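Local coordinates for protein Poly(Beta-D-mannuronate) lyase (Pseudopedobacter saltans, PDB 7O79) that probably cleaves alginate as a family 6 polysaccharide lyase with poly(beta-D-mannuronate) lyase activity, built on a parallel beta-helix, at residues I242-I247 with V267-V272. Sequence-based numbering, arbitrary orientation.
Sequences IEENFI and VVNNYV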
ATOM      1  N   ILE A 242       3.783  -9.298  -4.406  1.00 21.98           N
ATOM      2  CA  ILE A 242       2.359  -9.222  -4.093  1.00 20.18           C
ATOM      3  C   ILE A 242       1.874 -10.665  -4.079  1.00 21.96           C
ATOM      4  O   ILE A 242       1.709 -11.277  -5.137  1.00 23.87           O
ATOM      5  CB  ILE A 242       1.587  -8.365  -5.104  1.00 19.50           C
ATOM      6  CG1 ILE A 242       2.190  -6.955  -5.130  1.00 18.20           C
ATOM      7  CG2 ILE A 242       0.115  -8.251  -4.708  1.00 17.63           C
ATOM      8  CD1 ILE A 242       1.570  -6.043  -6.150  1.00 17.26           C
ATOM      9  N   GLU A 243       1.668 -11.221  -2.885  1.00 21.17           N
ATOM     10  CA  GLU A 243       1.457 -12.656  -2.723  1.00 26.02           C
ATOM     11  C   GLU A 243       0.411 -12.948  -1.667  1.00 20.67           C
ATOM     12  O   GLU A 243       0.352 -12.274  -0.641  1.00 24.65           O
ATOM     13  CB  GLU A 243       2.749 -13.388  -2.332  1.00 23.19           C
ATOM     14  CG  GLU A 243       3.795 -13.375  -3.410  1.00 26.77           C
ATOM     15  CD  GLU A 243       5.061 -14.121  -3.016  1.00 28.41           C
ATOM     16  OE1 GLU A 243       5.874 -14.399  -3.928  1.00 35.04           O
ATOM     17  OE2 GLU A 243       5.260 -14.369  -1.803  1.00 30.09           O
ATOM     18  N   GLU A 244      -0.394 -13.975  -1.932  1.00 22.01           N
ATOM     19  CA  GLU A 244      -1.295 -14.574  -0.944  1.00 23.00           C
ATOM     20  C   GLU A 244      -2.327 -13.592  -0.408  1.00 23.71           C
ATOM     21  O   GLU A 244      -2.786 -13.732   0.731  1.00 25.30           O
ATOM     22  CB  GLU A 244      -0.509 -15.217   0.201  1.00 24.85           C
ATOM     23  CG  GLU A 244       0.266 -16.456  -0.243  1.00 32.23           C
ATOM     24  CD  GLU A 244       1.475 -16.739   0.630  1.00 37.56           C
ATOM     25  OE1 GLU A 244       2.590 -16.839   0.082  1.00 42.87           O
ATOM     26  OE2 GLU A 244       1.313 -16.855   1.862  1.00 39.29           O
ATOM     27  N   ASN A 245      -2.719 -12.614  -1.228  1.00 20.42           N
ATOM     28  CA  ASN A 245      -3.750 -11.657  -0.852  1.00 22.81           C
ATOM     29  C   ASN A 245      -5.116 -12.170  -1.289  1.00 20.48           C
ATOM     30  O   ASN A 245      -5.229 -13.010  -2.180  1.00 24.37           O
ATOM     31  CB  ASN A 245      -3.502 -10.277  -1.477  1.00 19.31           C
ATOM     32  CG  ASN A 245      -2.175  -9.675  -1.062  1.00 22.12           C
ATOM     33  OD1 ASN A 245      -2.049  -9.147   0.045  1.00 19.16           O
ATOM     34  ND2 ASN A 245      -1.170  -9.747  -1.950  1.00 19.87           N
ATOM     35  N   PHE A 246      -6.155 -11.663  -0.633  1.00 21.67           N
ATOM     36  CA  PHE A 246      -7.534 -11.993  -0.961  1.00 26.25           C
ATOM     37  C   PHE A 246      -8.256 -10.701  -1.287  1.00 24.76           C
ATOM     38  O   PHE A 246      -8.330  -9.801  -0.446  1.00 25.81           O
ATOM     39  CB  PHE A 246      -8.241 -12.700   0.191  1.00 25.90           C
ATOM     40  CG  PHE A 246      -7.739 -14.088   0.468  1.00 26.74           C
ATOM     41  CD1 PHE A 246      -8.337 -15.187  -0.131  1.00 30.16           C
ATOM     42  CD2 PHE A 246      -6.712 -14.301   1.382  1.00 28.83           C
ATOM     43  CE1 PHE A 246      -7.895 -16.472   0.140  1.00 26.27           C
ATOM     44  CE2 PHE A 246      -6.265 -15.594   1.654  1.00 33.96           C
ATOM     45  CZ  PHE A 246      -6.869 -16.673   1.034  1.00 33.32           C
ATOM     46  N   ILE A 247      -8.792 -10.604  -2.491  1.00 22.84           N
ATOM     47  CA  ILE A 247      -9.557  -9.431  -2.883  1.00 24.37           C
ATOM     48  C   ILE A 247     -10.977  -9.918  -3.156  1.00 23.88           C
ATOM     49  O   ILE A 247     -11.241 -10.561  -4.176  1.00 25.28           O
ATOM     50  CB  ILE A 247      -8.935  -8.707  -4.084  1.00 22.62           C
ATOM     51  CG1 ILE A 247      -7.500  -8.297  -3.726  1.00 20.11           C
ATOM     52  CG2 ILE A 247      -9.749  -7.470  -4.475  1.00 23.70           C
ATOM     53  CD1 ILE A 247      -6.773  -7.553  -4.820  1.00 22.31           C
ATOM     54  N   VAL A 267       4.134 -12.026  -8.431  1.00 22.04           N
ATOM     55  CA  VAL A 267       2.718 -11.857  -8.144  1.00 21.40           C
ATOM     56  C   VAL A 267       2.135 -13.261  -8.147  1.00 20.32           C
ATOM     57  O   VAL A 267       1.846 -13.812  -9.209  1.00 21.12           O
ATOM     58  CB  VAL A 267       2.018 -10.939  -9.156  1.00 20.82           C
ATOM     59  CG1 VAL A 267       0.531 -10.924  -8.928  1.00 21.67           C
ATOM     60  CG2 VAL A 267       2.562  -9.530  -9.034  1.00 20.07           C
ATOM     61  N   VAL A 268       2.004 -13.860  -6.961  1.00 22.86           N
ATOM     62  CA  VAL A 268       1.759 -15.299  -6.815  1.00 23.77           C
ATOM     63  C   VAL A 268       0.738 -15.546  -5.715  1.00 22.15           C
ATOM     64  O   VAL A 268       0.730 -14.856  -4.691  1.00 21.17           O
ATOM     65  CB  VAL A 268       3.065 -16.067  -6.505  1.00 25.94           C
ATOM     66  CG1 VAL A 268       2.831 -17.570  -6.604  1.00 29.08           C
ATOM     67  CG2 VAL A 268       4.183 -15.639  -7.471  1.00 23.02           C
ATOM     68  N   ASN A 269      -0.119 -16.557  -5.927  1.00 25.66           N
ATOM     69  CA  ASN A 269      -1.047 -17.061  -4.912  1.00 24.34           C
ATOM     70  C   ASN A 269      -2.044 -16.014  -4.432  1.00 24.37           C
ATOM     71  O   ASN A 269      -2.478 -16.052  -3.276  1.00 23.70           O
ATOM     72  CB  ASN A 269      -0.289 -17.661  -3.725  1.00 29.18           C
ATOM     73  CG  ASN A 269       0.442 -18.936  -4.101  1.00 35.29           C
ATOM     74  OD1 ASN A 269      -0.132 -19.808  -4.756  1.00 30.50           O
ATOM     75  ND2 ASN A 269       1.708 -19.045  -3.711  1.00 31.38           N
ATOM     76  N   ASN A 270      -2.452 -15.103  -5.313  1.00 21.04           N
ATOM     77  CA  ASN A 270      -3.500 -14.138  -4.998  1.00 22.47           C
ATOM     78  C   ASN A 270      -4.867 -14.647  -5.449  1.00 21.13           C
ATOM     79  O   ASN A 270      -5.005 -15.235  -6.522  1.00 22.95           O
ATOM     80  CB  ASN A 270      -3.199 -12.779  -5.646  1.00 21.62           C
ATOM     81  CG  ASN A 270      -1.843 -12.222  -5.203  1.00 21.49           C
ATOM     82  OD1 ASN A 270      -1.691 -11.799  -4.059  1.00 21.41           O
ATOM     83  ND2 ASN A 270      -0.854 -12.272  -6.086  1.00 19.79           N
ATOM     84  N   TYR A 271      -5.878 -14.400  -4.626  1.00 22.67           N
ATOM     85  CA  TYR A 271      -7.259 -14.779  -4.920  1.00 25.58           C
ATOM     86  C   TYR A 271      -8.104 -13.519  -5.085  1.00 22.72           C
ATOM     87  O   TYR A 271      -8.339 -12.794  -4.111  1.00 26.11           O
ATOM     88  CB  TYR A 271      -7.806 -15.660  -3.808  1.00 22.17           C
ATOM     89  CG  TYR A 271      -9.162 -16.253  -4.102  1.00 25.26           C
ATOM     90  CD1 TYR A 271      -9.264 -17.473  -4.755  1.00 24.40           C
ATOM     91  CD2 TYR A 271     -10.326 -15.635  -3.678  1.00 28.85           C
ATOM     92  CE1 TYR A 271     -10.479 -18.045  -5.013  1.00 31.20           C
ATOM     93  CE2 TYR A 271     -11.563 -16.205  -3.931  1.00 30.81           C
ATOM     94  CZ  TYR A 271     -11.626 -17.412  -4.607  1.00 26.65           C
ATOM     95  OH  TYR A 271     -12.825 -18.008  -4.874  1.00 30.52           O
ATOM     96  N   VAL A 272      -8.567 -13.265  -6.307  1.00 24.25           N
ATOM     97  CA  VAL A 272      -9.351 -12.076  -6.638  1.00 23.16           C
ATOM     98  C   VAL A 272     -10.691 -12.534  -7.193  1.00 26.36           C
ATOM     99  O   VAL A 272     -10.733 -13.367  -8.109  1.00 24.12           O
ATOM    100  CB  VAL A 272      -8.620 -11.179  -7.659  1.00 24.76           C
ATOM    101  CG1 VAL A 272      -9.449  -9.946  -7.994  1.00 22.44           C
ATOM    102  CG2 VAL A 272      -7.241 -10.785  -7.121  1.00 22.08           C
TER
HETATM  103  O   HOH W   1       3.312 -17.131  -2.479  1.00 31.42           O
HETATM  104  O   HOH W   2      -4.826 -16.128  -1.640  1.00 31.29           O
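N270 and N245 lie side by side with nearly coplanar amides (planes 4° apart), as rungs of an asparagine ladder. N270 OD1 accepts two bonds from N245, from the backbone N at 3.1 Å and from ND2 at 3.0 Å, and these donors arrive on opposite faces of its carbonyl plane. At the other end of the same amide, N270 ND2 donates to I242 O (2.9 Å, 173° at the hydrogen); I242 O lies in the amide plane of N270, while ND2 sits above the carbonyl plane of I242, on the face opposite V268 N. Both asparagines set CG beside the backbone N (chi1 -58° for N270), which turns the two amides inward in register. N270 thus spans the bend, where E244 and N269 adopt left-handed backbone angles, by holding I242 O and N245 N.

Parallel strand pairing flanks the bend: V268 N to I242 O and E244 N to V268 O on one side, Y271 N to N245 O (2.9 Å) and I247 N to Y271 O (2.8 Å) on the other. A water joins E244 OE1 to N269 ND2, while N269 OD1 is held by R439 N and I440 N. Equivalent positions pack on each other: E244 CG meets N269 CB at 3.7 Å, aromatic F246 CD1 approaches Y271 CB at 3.7 Å, and aliphatic I247 CD1 touches V272 CG2 at 4.0 Å.

N245 reaches backbone N223 N and V220 O of strand 219-226, and the ladder runs on from N270 ND2 to N323 OD1 of strand 319-328, joining successive beta-helix coils, with I242 and N270 packed inward on strand 255-260.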